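Local coordinates for protein methylmalonyl-CoA carboxyltransferase 5S subunit (Propionibacterium freudenreichii subsp. shermanii, PDB 1RQB) that catalyses the transfer of a carboxyl group from the biotin of the 1.3S subunit to pyruvate, forming oxaloacetate at a cobalt-dependent TIM-barrel active site, at residues Gly105-Leu108 against Arg112-Asn115; Arg121-Ser126 against Met150-Lys155; Val136-Ala139 against Arg144-Ala147; His159-Ile164 against Gln222-Cys227; Thr383-Asp388 against Gly392-Ser397. All blocks are in the same frame, centred on the assembly; numbering follows the deposited sequence.

Interaction 1 of 5, residues Gly105-Leu108 against Arg112-Asn115; sequences GQNL and RHYN
Two hydrogen bonds join Gln106 and Tyr114. Gln106 NE2 gives a nearly straight bond (177°) to Tyr114 O at 2.7 Å, with the acceptor in the plane of the amide, and bonds also to Asp116 OD1; Tyr114 N donates to Gln106 O at 3.1 Å. With CG anti to the backbone N (chi1 -158°) and a bend at chi2, the Gln106 chain crosses His113 at about a right angle. Replaced by alanine, this residue would probably leave Tyr114 O and Asp116 OD1 without their amide partner and open a gap beside the imidazole. Asn107 meets His113 differently: the amide stands steeply to the ring, at 80°, and a water links Asn107 OD1 to His113 NE2. The Tyr114 ring receives Gln106 O and Asn107 O at its edge, and Leu108 CD1 lies 4.0 Å from Tyr114 CD1. Arg112 CG lies over one face of the phenol, toward its rim, and Tyr114 CE2 over the centre of the guanidinium, which forms a salt bridge with Glu429. The contact folds up a beta-alpha loop of the TIM barrel, between strand 99-103 and helix 116-128; Leu108 packs on that helix, His113 on Asn145 of helix 144-155 and Tyr114 on Leu455 of helix 447-455.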
# COMPACT_ATOMS: atom_id res chain seq x y z
N GLY A 105 -14.79 -8.86 24.90
CA GLY A 105 -15.33 -8.74 26.24
C GLY A 105 -16.41 -9.72 26.69
O GLY A 105 -16.26 -10.93 26.55
N GLN A 106 -17.51 -9.17 27.19
CA GLN A 106 -18.61 -9.98 27.74
C GLN A 106 -19.28 -10.82 26.65
O GLN A 106 -19.97 -11.80 26.95
CB GLN A 106 -19.65 -9.05 28.39
CG GLN A 106 -20.53 -9.74 29.43
CD GLN A 106 -19.75 -10.08 30.69
OE1 GLN A 106 -18.84 -9.34 31.07
NE2 GLN A 106 -20.11 -11.18 31.35
N ASN A 107 -19.08 -10.47 25.37
CA ASN A 107 -19.67 -11.22 24.26
C ASN A 107 -18.76 -12.38 23.86
O ASN A 107 -19.15 -13.23 23.05
CB ASN A 107 -19.85 -10.34 23.02
CG ASN A 107 -21.00 -9.38 23.14
OD1 ASN A 107 -20.87 -8.31 23.73
ND2 ASN A 107 -22.15 -9.77 22.60
N LEU A 108 -17.56 -12.40 24.42
CA LEU A 108 -16.56 -13.42 24.11
C LEU A 108 -16.41 -13.47 22.58
O LEU A 108 -16.16 -12.45 21.95
CB LEU A 108 -16.99 -14.78 24.68
CG LEU A 108 -17.10 -14.80 26.21
CD1 LEU A 108 -17.69 -16.13 26.68
CD2 LEU A 108 -15.72 -14.57 26.83
N ARG A 112 -23.83 -12.71 21.80
CA ARG A 112 -24.55 -11.94 22.82
C ARG A 112 -23.70 -11.83 24.09
O ARG A 112 -22.63 -12.43 24.20
CB ARG A 112 -25.85 -12.63 23.22
CG ARG A 112 -25.63 -14.02 23.84
CD ARG A 112 -26.93 -14.67 24.30
NE ARG A 112 -26.75 -16.05 24.75
CZ ARG A 112 -26.41 -16.43 25.98
NH1 ARG A 112 -26.21 -15.53 26.93
NH2 ARG A 112 -26.30 -17.72 26.26
N HIS A 113 -24.19 -11.06 25.05
CA HIS A 113 -23.49 -10.96 26.34
C HIS A 113 -23.75 -12.26 27.09
O HIS A 113 -24.86 -12.80 27.03
CB HIS A 113 -24.03 -9.78 27.16
CG HIS A 113 -23.61 -8.44 26.65
ND1 HIS A 113 -23.17 -7.44 27.48
CD2 HIS A 113 -23.54 -7.95 25.39
CE1 HIS A 113 -22.84 -6.38 26.76
NE2 HIS A 113 -23.06 -6.66 25.49
N TYR A 114 -22.74 -12.78 27.77
CA TYR A 114 -22.91 -14.01 28.55
C TYR A 114 -22.78 -13.70 30.04
O TYR A 114 -22.21 -12.68 30.43
CB TYR A 114 -21.84 -15.05 28.18
CG TYR A 114 -21.97 -15.56 26.77
CD1 TYR A 114 -21.38 -14.87 25.71
CD2 TYR A 114 -22.75 -16.67 26.49
CE1 TYR A 114 -21.58 -15.29 24.40
CE2 TYR A 114 -22.97 -17.09 25.19
CZ TYR A 114 -22.38 -16.39 24.15
OH TYR A 114 -22.61 -16.78 22.85
N ASN A 115 -23.33 -14.60 30.85
CA ASN A 115 -23.21 -14.47 32.31
C ASN A 115 -21.72 -14.57 32.65
O ASN A 115 -20.95 -15.23 31.95
CB ASN A 115 -24.01 -15.59 33.00
CG ASN A 115 -23.68 -15.73 34.48
OD1 ASN A 115 -22.71 -16.39 34.84
ND2 ASN A 115 -24.48 -15.11 35.34
O HOH W 1 -22.28 -5.69 22.96

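Interaction 2 of 5, residues Arg121-Ser126 against Met150-Lys155; sequences RFVDKS and MAAVKK
Two neighbouring outer helices of the TIM barrel, 116-128 and 144-155, pack together here through Val123 and Ala152, separated in the chain by strand 133-136 in a beta-alpha-beta-alpha succession. The contact is small, with no hydrogen bond across it, and carried by apolar side chains. Val123 CA and Ala152 CA are 6.3 Å apart, a close approach that is consistent with the small side chain of Ala152. Val123 points toward the other helix and divides its two branches. Val123 CG1, anti to the backbone N (chi1 171°), reaches furthest and settles between two successive residues, 3.8 Å from Ala152 CB and 3.7 Å from Val153 CG2. The same methyl lies against the backbone, with Ala152 C 3.6 Å from Val123 CG1. Val123 CG2 lies 4.0 Å from Ala152 CB. Val153 takes the same rotamer as Val123 and uses its CG2 branch for the contact. Each helix keeps its own i to i+4 backbone hydrogen bonds; on the first, Ser126 OG also donates to Phe122 O, which accepts from Ser126 N as well. Beneath the pair lies the barrel wall: Val123 packs on Leu103 of strand 99-103 and Val153 on Phe134 of strand 133-136. On a further side of helix 116-128, Phe122 meets Leu451 and Leu455 of helix 447-455.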
# COMPACT_ATOMS: atom_id res chain seq x y z
N ARG A 121 -15.03 -19.23 32.50
CA ARG A 121 -14.64 -20.55 31.96
C ARG A 121 -13.94 -20.43 30.60
O ARG A 121 -13.00 -21.18 30.34
CB ARG A 121 -15.85 -21.46 31.83
CG ARG A 121 -16.39 -21.89 33.20
CD ARG A 121 -17.58 -22.80 33.03
NE ARG A 121 -18.07 -23.34 34.30
CZ ARG A 121 -17.57 -24.43 34.89
NH1 ARG A 121 -16.58 -25.11 34.32
NH2 ARG A 121 -18.09 -24.86 36.03
N PHE A 122 -14.39 -19.52 29.75
CA PHE A 122 -13.77 -19.38 28.42
C PHE A 122 -12.32 -18.91 28.58
O PHE A 122 -11.40 -19.46 27.98
CB PHE A 122 -14.52 -18.36 27.56
CG PHE A 122 -13.95 -18.23 26.16
CD1 PHE A 122 -14.44 -19.00 25.12
CD2 PHE A 122 -12.87 -17.37 25.91
CE1 PHE A 122 -13.87 -18.93 23.83
CE2 PHE A 122 -12.29 -17.29 24.62
CZ PHE A 122 -12.79 -18.08 23.58
N VAL A 123 -12.12 -17.87 29.38
CA VAL A 123 -10.77 -17.33 29.57
C VAL A 123 -9.87 -18.39 30.22
O VAL A 123 -8.73 -18.58 29.81
CB VAL A 123 -10.83 -16.05 30.43
CG1 VAL A 123 -9.43 -15.62 30.82
CG2 VAL A 123 -11.53 -14.96 29.65
N ASP A 124 -10.41 -19.10 31.21
CA ASP A 124 -9.64 -20.15 31.90
C ASP A 124 -9.17 -21.22 30.91
O ASP A 124 -8.01 -21.60 30.92
CB ASP A 124 -10.47 -20.78 33.02
CG ASP A 124 -9.78 -21.99 33.65
OD1 ASP A 124 -10.14 -23.13 33.29
OD2 ASP A 124 -8.88 -21.80 34.49
N LYS A 125 -10.07 -21.72 30.05
CA LYS A 125 -9.69 -22.75 29.07
C LYS A 125 -8.75 -22.20 28.00
O LYS A 125 -7.86 -22.90 27.53
CB LYS A 125 -10.94 -23.37 28.42
CG LYS A 125 -11.66 -24.35 29.34
CD LYS A 125 -10.72 -25.52 29.64
CE LYS A 125 -11.33 -26.52 30.61
NZ LYS A 125 -10.35 -27.59 30.95
N SER A 126 -8.95 -20.95 27.60
CA SER A 126 -8.05 -20.33 26.61
C SER A 126 -6.63 -20.30 27.19
O SER A 126 -5.67 -20.69 26.52
CB SER A 126 -8.50 -18.89 26.32
OG SER A 126 -9.71 -18.89 25.57
N MSE A 150 -11.24 -9.17 31.69
CA MSE A 150 -9.87 -8.81 32.05
C MSE A 150 -9.50 -9.30 33.45
O MSE A 150 -8.34 -9.63 33.70
CB MSE A 150 -9.68 -7.32 31.92
CG MSE A 150 -9.79 -6.95 30.49
SE MSE A 150 -8.69 -5.50 30.19
CE MSE A 150 -10.06 -4.30 30.51
N ALA A 151 -10.46 -9.33 34.36
CA ALA A 151 -10.17 -9.84 35.71
C ALA A 151 -9.88 -11.34 35.59
O ALA A 151 -9.02 -11.88 36.29
CB ALA A 151 -11.36 -9.62 36.63
N ALA A 152 -10.61 -12.00 34.70
CA ALA A 152 -10.42 -13.45 34.49
C ALA A 152 -9.03 -13.68 33.87
O ALA A 152 -8.37 -14.68 34.17
CB ALA A 152 -11.51 -13.99 33.57
N VAL A 153 -8.58 -12.77 33.02
CA VAL A 153 -7.25 -12.93 32.41
C VAL A 153 -6.17 -12.79 33.49
O VAL A 153 -5.20 -13.54 33.51
CB VAL A 153 -7.04 -11.90 31.27
CG1 VAL A 153 -5.59 -11.92 30.81
CG2 VAL A 153 -7.97 -12.24 30.11
N LYS A 154 -6.35 -11.83 34.39
CA LYS A 154 -5.37 -11.61 35.47
C LYS A 154 -5.38 -12.83 36.41
O LYS A 154 -4.33 -13.24 36.91
CB LYS A 154 -5.71 -10.34 36.27
CG LYS A 154 -5.69 -9.07 35.43
CD LYS A 154 -4.34 -8.88 34.74
CE LYS A 154 -3.20 -8.79 35.74
NZ LYS A 154 -1.85 -8.74 35.10
N LYS A 155 -6.56 -13.38 36.65
CA LYS A 155 -6.68 -14.56 37.52
C LYS A 155 -5.85 -15.71 36.93
O LYS A 155 -5.19 -16.45 37.66
CB LYS A 155 -8.15 -15.01 37.61
CG LYS A 155 -8.34 -16.28 38.46
CD LYS A 155 -9.78 -16.77 38.46
CE LYS A 155 -10.74 -15.72 39.00
NZ LYS A 155 -12.12 -16.26 39.21

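Interaction 3 of 5, residues Val136-Ala139 against Arg144-Ala147; sequences VFDA and RNMA
Val136 to Ala139 leave the end of a barrel strand in a largely extended course that turns only at Ala139, and residues of helix 144-155 run beside them, with the CA atoms of Phe137 and Met146 6.3 Å apart. The two backbones make no hydrogen bond with each other, and side chains fill the space between. Met146, present as selenomethionine, reaches across from the helix with CG anti to the carbonyl carbon (chi1 -60°) and a bend at chi3. Met146 CB lies 4.0 Å from Val136 CG1, the two side chains sliding past each other in opposite directions. Further out, Met146 SE comes to 3.6 Å from Val136 O, and Met146 CG sits 3.9 Å from Asp138 CB. The polar link is a bond from Asn145 ND2 to Asp138 OD1, 2.9 Å long with an angle of 146° at the hydrogen. The amide nitrogen approaches from above the carboxylate plane, and the two flat groups are inclined by 54°; the same ND2 also bonds to Tyr394 O. Asp138 OD2 accepts from the backbone N of Met140 and Asp142, and this buried carboxylate thereby gathers the connecting loop as well as the helix. This is a beta-alpha connection at the catalytic end of a TIM barrel, where the side chain of Phe137 lies about 9 Å from the bound cobalt.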
# COMPACT_ATOMS: atom_id res chain seq x y z
N VAL A 136 -8.66 -7.55 24.94
CA VAL A 136 -10.10 -7.48 25.24
C VAL A 136 -10.67 -6.16 24.73
O VAL A 136 -10.14 -5.10 25.06
CB VAL A 136 -10.33 -7.57 26.77
CG1 VAL A 136 -11.82 -7.65 27.06
CG2 VAL A 136 -9.61 -8.80 27.34
N PHE A 137 -11.74 -6.22 23.94
CA PHE A 137 -12.31 -4.96 23.44
C PHE A 137 -13.84 -4.99 23.51
O PHE A 137 -14.47 -6.02 23.75
CB PHE A 137 -11.83 -4.66 22.01
CG PHE A 137 -12.60 -5.36 20.91
CD1 PHE A 137 -13.51 -4.66 20.12
CD2 PHE A 137 -12.43 -6.72 20.67
CE1 PHE A 137 -14.23 -5.30 19.11
CE2 PHE A 137 -13.15 -7.37 19.66
CZ PHE A 137 -14.05 -6.66 18.88
N ASP A 138 -14.43 -3.81 23.35
CA ASP A 138 -15.89 -3.65 23.32
C ASP A 138 -16.21 -2.71 22.16
O ASP A 138 -15.62 -1.63 22.04
CB ASP A 138 -16.40 -3.04 24.62
CG ASP A 138 -17.91 -2.87 24.62
OD1 ASP A 138 -18.63 -3.88 24.75
OD2 ASP A 138 -18.37 -1.72 24.45
N ALA A 139 -17.15 -3.12 21.32
CA ALA A 139 -17.53 -2.37 20.11
C ALA A 139 -18.01 -0.96 20.43
O ALA A 139 -17.94 -0.08 19.56
CB ALA A 139 -18.61 -3.15 19.35
N ARG A 144 -17.10 -1.26 31.13
CA ARG A 144 -17.82 -2.21 32.00
C ARG A 144 -17.98 -3.57 31.30
O ARG A 144 -17.99 -4.60 31.96
CB ARG A 144 -19.19 -1.65 32.37
CG ARG A 144 -19.09 -0.30 33.05
CD ARG A 144 -20.47 0.24 33.36
NE ARG A 144 -21.27 0.34 32.15
CZ ARG A 144 -22.56 0.69 32.14
NH1 ARG A 144 -23.18 0.97 33.28
NH2 ARG A 144 -23.22 0.74 30.99
N ASN A 145 -18.11 -3.56 29.98
CA ASN A 145 -18.26 -4.81 29.22
C ASN A 145 -16.92 -5.54 29.10
O ASN A 145 -16.88 -6.71 28.70
CB ASN A 145 -18.79 -4.55 27.81
CG ASN A 145 -20.24 -4.11 27.81
OD1 ASN A 145 -20.98 -4.41 28.74
ND2 ASN A 145 -20.65 -3.41 26.76
N MSE A 146 -15.83 -4.87 29.46
CA MSE A 146 -14.51 -5.50 29.35
C MSE A 146 -13.98 -5.95 30.71
O MSE A 146 -13.14 -6.85 30.79
CB MSE A 146 -13.50 -4.49 28.75
CG MSE A 146 -13.85 -3.97 27.36
SE MSE A 146 -12.45 -2.80 26.66
CE MSE A 146 -13.42 -1.10 26.60
N ALA A 147 -14.48 -5.31 31.76
CA ALA A 147 -14.02 -5.51 33.15
C ALA A 147 -13.95 -6.97 33.60
O ALA A 147 -12.94 -7.38 34.17
CB ALA A 147 -14.91 -4.70 34.10

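Interaction 4 of 5, residues His159-Ile164 against Gln222-Cys227; sequences HAQGTI and QINLHC. With CO (cobalt (II) ion), chain B.
Gln161 and Asn224 leave their backbones by different routes: CG of Gln161 is anti to the backbone N (chi1 -176°) on an extended chain, whereas that of Asn224 is anti to the carbonyl carbon (chi1 -72°). Their amides meet inside the TIM barrel, between strands 159-163 and 223-225, which are not direct neighbours but are separated by strand 191-193. The CA atoms of Gln161 and Asn224 are 8.7 Å apart, and the side chains bridge the gap, crossing at about a right angle. A weak bond joins Gln161 NE2 to Asn224 OD1 at 3.0 Å; the same NE2 also bonds to Ser191 OG on the intervening strand, and Gln161 OE1 accepts from Arg135 NE. Asn224 ND2 donates to Gln222 OE1 at 3.0 Å, in the carbonyl plane and on a lone pair, which fixes the rotation of the asparagine amide. A leucine in its place would probably leave both Gln161 NE2 and Gln222 OE1 without this mate. Two residues earlier, Gln222 NE2 lies at the edge of the His159 ring, whose NE2 bonds to Ser191 OG. Farther along, His226 joins Asp34, His228 and the carboxylated Lys195 at the metal, its ND1 bonded to Asp250 and its NE2 2.2 Å from the cobalt ion.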
# COMPACT_ATOMS: atom_id res chain seq x y z
N HIS A 159 -1.51 -11.95 30.26
CA HIS A 159 -1.38 -10.52 29.95
C HIS A 159 -2.71 -9.97 29.46
O HIS A 159 -3.23 -10.41 28.43
CB HIS A 159 -0.31 -10.34 28.86
CG HIS A 159 -0.02 -8.91 28.52
ND1 HIS A 159 1.20 -8.32 28.76
CD2 HIS A 159 -0.79 -7.96 27.94
CE1 HIS A 159 1.17 -7.07 28.35
NE2 HIS A 159 -0.03 -6.82 27.85
N ALA A 160 -3.26 -8.99 30.18
CA ALA A 160 -4.55 -8.40 29.79
C ALA A 160 -4.30 -7.08 29.05
O ALA A 160 -3.75 -6.13 29.61
CB ALA A 160 -5.42 -8.15 31.01
N GLN A 161 -4.70 -7.04 27.79
CA GLN A 161 -4.52 -5.82 27.00
C GLN A 161 -5.89 -5.17 26.77
O GLN A 161 -6.71 -5.68 26.01
CB GLN A 161 -3.84 -6.18 25.67
CG GLN A 161 -3.51 -4.99 24.81
CD GLN A 161 -2.55 -5.35 23.68
OE1 GLN A 161 -2.97 -5.64 22.56
NE2 GLN A 161 -1.27 -5.36 23.99
N GLY A 162 -6.13 -4.06 27.46
CA GLY A 162 -7.39 -3.34 27.35
C GLY A 162 -7.38 -2.60 26.04
O GLY A 162 -6.37 -1.98 25.69
N THR A 163 -8.51 -2.58 25.34
CA THR A 163 -8.53 -1.97 24.00
C THR A 163 -9.44 -0.75 23.91
O THR A 163 -10.53 -0.70 24.48
CB THR A 163 -9.06 -2.97 22.97
OG1 THR A 163 -8.25 -4.14 22.99
CG2 THR A 163 -9.04 -2.36 21.57
N ILE A 164 -8.97 0.21 23.13
CA ILE A 164 -9.73 1.43 22.81
C ILE A 164 -9.96 1.41 21.29
O ILE A 164 -9.00 1.39 20.52
CB ILE A 164 -8.93 2.70 23.13
CG1 ILE A 164 -8.72 2.84 24.64
CG2 ILE A 164 -9.68 3.92 22.59
CD1 ILE A 164 -7.70 3.90 25.00
N GLN A 222 2.49 0.67 28.64
CA GLN A 222 2.70 -0.04 27.37
C GLN A 222 1.51 0.17 26.44
O GLN A 222 0.36 -0.11 26.79
CB GLN A 222 2.91 -1.55 27.57
CG GLN A 222 2.97 -2.28 26.22
CD GLN A 222 3.25 -3.77 26.31
OE1 GLN A 222 2.98 -4.51 25.36
NE2 GLN A 222 3.82 -4.21 27.43
N ILE A 223 1.79 0.66 25.24
CA ILE A 223 0.74 0.89 24.24
C ILE A 223 1.10 0.13 22.96
O ILE A 223 2.22 0.21 22.47
CB ILE A 223 0.59 2.38 23.90
CG1 ILE A 223 0.26 3.18 25.17
CG2 ILE A 223 -0.52 2.56 22.90
CD1 ILE A 223 0.40 4.68 25.01
N ASN A 224 0.13 -0.62 22.45
CA ASN A 224 0.26 -1.39 21.21
C ASN A 224 -0.68 -0.76 20.18
O ASN A 224 -1.86 -0.54 20.46
CB ASN A 224 -0.16 -2.85 21.42
CG ASN A 224 0.83 -3.66 22.25
OD1 ASN A 224 0.99 -4.86 22.04
ND2 ASN A 224 1.47 -3.02 23.21
N LEU A 225 -0.19 -0.45 18.98
CA LEU A 225 -1.06 0.18 17.98
C LEU A 225 -1.43 -0.84 16.90
O LEU A 225 -0.57 -1.51 16.33
CB LEU A 225 -0.36 1.39 17.36
CG LEU A 225 -1.09 2.12 16.23
CD1 LEU A 225 -2.40 2.70 16.76
CD2 LEU A 225 -0.19 3.23 15.68
N HIS A 226 -2.73 -0.95 16.64
CA HIS A 226 -3.29 -1.86 15.63
C HIS A 226 -4.02 -1.04 14.57
O HIS A 226 -5.13 -0.55 14.80
CB HIS A 226 -4.29 -2.83 16.29
CG HIS A 226 -4.91 -3.82 15.35
ND1 HIS A 226 -4.29 -4.99 14.98
CD2 HIS A 226 -6.09 -3.79 14.68
CE1 HIS A 226 -5.06 -5.64 14.12
NE2 HIS A 226 -6.16 -4.93 13.92
N CYS A 227 -3.40 -0.87 13.41
CA CYS A 227 -4.02 -0.09 12.34
C CYS A 227 -4.14 -0.93 11.07
O CYS A 227 -3.20 -1.63 10.69
CB CYS A 227 -3.16 1.12 11.94
SG CYS A 227 -3.17 2.54 13.02
CO CO B . -7.97 -5.66 12.96
O HOH W 2 -9.82 -6.69 12.15

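Interaction 5 of 5, residues Thr383-Asp388 against Gly392-Ser397; sequences TGEFAD and GYYGAS
Asp388 and Glu385, one helical turn apart, form the surface against which Tyr393 and Tyr394 fold back. Both tyrosines have CG anti to the carbonyl carbon; both touch Asp388, and Tyr394 reaches on to Glu385. Tyr394 (chi1 -76°) swings its ring back along the helix, bringing CE2 to 3.9 Å from Asp388 CB and the hydroxyl OH to 3.8 Å from Glu385 CB. Glu385 and the phenol lie side by side and point the same way; a bend at chi2 turns the carboxylate off, so that the aliphatic part of Glu385 does the touching. Tyr393 crosses Asp388 at a slant, with the carboxylate and ring planes 36° apart and its CB 4.0 Å from Asp388 OD2. That oxygen forms a salt bridge with Lys415, which also makes a cation-pi contact with the Tyr393 ring. The backbone holds the pair in place: Tyr393 N donates to Asp388 O at 2.8 Å, and the helix ends in a Schellman motif at Gly392, whose positive phi reverses the chain. A type I turn from Gly392 to Gly395 follows. At the other end Thr383 is the N-cap, its OG1 accepting from Phe386 N at 3.0 Å. The short helix 384-390 is thus closed at both ends beside helix 362-376, where Phe386 touches Gln369 and Tyr394 meets Ile365, before the chain runs on to helix 403-413.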
# COMPACT_ATOMS: atom_id res chain seq x y z
N THR A 383 -35.06 -2.56 13.91
CA THR A 383 -34.64 -3.96 14.07
C THR A 383 -34.54 -4.25 15.57
O THR A 383 -34.45 -3.33 16.38
CB THR A 383 -33.28 -4.20 13.42
OG1 THR A 383 -32.27 -3.49 14.15
CG2 THR A 383 -33.28 -3.71 11.98
N GLY A 384 -34.56 -5.52 15.94
CA GLY A 384 -34.47 -5.86 17.34
C GLY A 384 -33.12 -5.46 17.93
O GLY A 384 -33.03 -5.08 19.09
N GLU A 385 -32.09 -5.54 17.10
CA GLU A 385 -30.72 -5.19 17.52
C GLU A 385 -30.62 -3.69 17.76
O GLU A 385 -30.05 -3.25 18.76
CB GLU A 385 -29.71 -5.61 16.46
CG GLU A 385 -29.71 -7.10 16.10
CD GLU A 385 -30.98 -7.53 15.39
OE1 GLU A 385 -31.36 -6.89 14.39
OE2 GLU A 385 -31.61 -8.52 15.83
N PHE A 386 -31.18 -2.89 16.85
CA PHE A 386 -31.11 -1.43 17.02
C PHE A 386 -31.86 -1.03 18.28
O PHE A 386 -31.41 -0.18 19.04
CB PHE A 386 -31.71 -0.68 15.83
CG PHE A 386 -31.55 0.81 15.92
CD1 PHE A 386 -30.31 1.41 15.69
CD2 PHE A 386 -32.62 1.61 16.31
CE1 PHE A 386 -30.14 2.79 15.85
CE2 PHE A 386 -32.46 2.99 16.47
CZ PHE A 386 -31.22 3.58 16.24
N ALA A 387 -33.02 -1.66 18.49
CA ALA A 387 -33.83 -1.37 19.68
C ALA A 387 -33.01 -1.65 20.94
O ALA A 387 -33.05 -0.89 21.90
CB ALA A 387 -35.08 -2.23 19.68
N ASP A 388 -32.25 -2.75 20.92
CA ASP A 388 -31.43 -3.14 22.07
C ASP A 388 -30.33 -2.10 22.33
O ASP A 388 -30.05 -1.77 23.49
CB ASP A 388 -30.80 -4.52 21.85
CG ASP A 388 -31.69 -5.65 22.35
OD1 ASP A 388 -31.39 -6.83 22.04
OD2 ASP A 388 -32.68 -5.38 23.06
N GLY A 392 -29.99 0.34 25.75
CA GLY A 392 -28.87 0.04 26.63
C GLY A 392 -28.51 -1.42 26.88
O GLY A 392 -27.70 -1.71 27.75
N TYR A 393 -29.06 -2.33 26.09
CA TYR A 393 -28.77 -3.75 26.34
C TYR A 393 -27.39 -4.14 25.78
O TYR A 393 -26.95 -5.27 25.94
CB TYR A 393 -29.89 -4.63 25.79
CG TYR A 393 -31.11 -4.54 26.68
CD1 TYR A 393 -31.97 -3.45 26.59
CD2 TYR A 393 -31.36 -5.49 27.67
CE1 TYR A 393 -33.05 -3.30 27.46
CE2 TYR A 393 -32.43 -5.35 28.56
CZ TYR A 393 -33.27 -4.25 28.45
OH TYR A 393 -34.33 -4.07 29.32
N TYR A 394 -26.71 -3.20 25.14
CA TYR A 394 -25.35 -3.50 24.65
C TYR A 394 -24.35 -2.70 25.48
O TYR A 394 -23.14 -2.79 25.27
CB TYR A 394 -25.20 -3.12 23.17
CG TYR A 394 -25.85 -4.09 22.21
CD1 TYR A 394 -25.71 -3.92 20.83
CD2 TYR A 394 -26.61 -5.17 22.66
CE1 TYR A 394 -26.32 -4.79 19.93
CE2 TYR A 394 -27.22 -6.05 21.77
CZ TYR A 394 -27.07 -5.85 20.41
OH TYR A 394 -27.68 -6.71 19.53
N GLY A 395 -24.86 -1.92 26.42
CA GLY A 395 -24.00 -1.11 27.26
C GLY A 395 -24.20 0.38 27.01
O GLY A 395 -25.17 0.77 26.36
N ALA A 396 -23.29 1.20 27.52
CA ALA A 396 -23.40 2.66 27.35
C ALA A 396 -22.75 3.09 26.04
O ALA A 396 -21.82 2.45 25.55
CB ALA A 396 -22.73 3.37 28.52
N SER A 397 -23.24 4.19 25.48
CA SER A 397 -22.69 4.74 24.23
C SER A 397 -21.68 5.82 24.60
O SER A 397 -21.67 6.30 25.74
CB SER A 397 -23.80 5.34 23.38
OG SER A 397 -24.68 4.35 22.88

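From the N terminus, interaction 1 closes the short loop after strand 99-103 and leads into helix 116-128, where Leu108 touches Phe122 of interaction 2. Interaction 2 ties that helix to helix 144-155 across a longer excursion, within which interaction 3 closes the smaller loop between strand 133-136 and helix 144-155. Interaction 4 follows in series, spans 57 residues and links two strands either side of strand 191-193; its strand 159-163 pairs with Val136 of interaction 3. Interaction 5 comes last, a local closure in the conserved carboxylase domain. Asn145 connects it to the barrel through a probable hydrogen bond to Tyr394 O, and interaction 5 also touches His113 of interaction 1. No contacts cross along the chain.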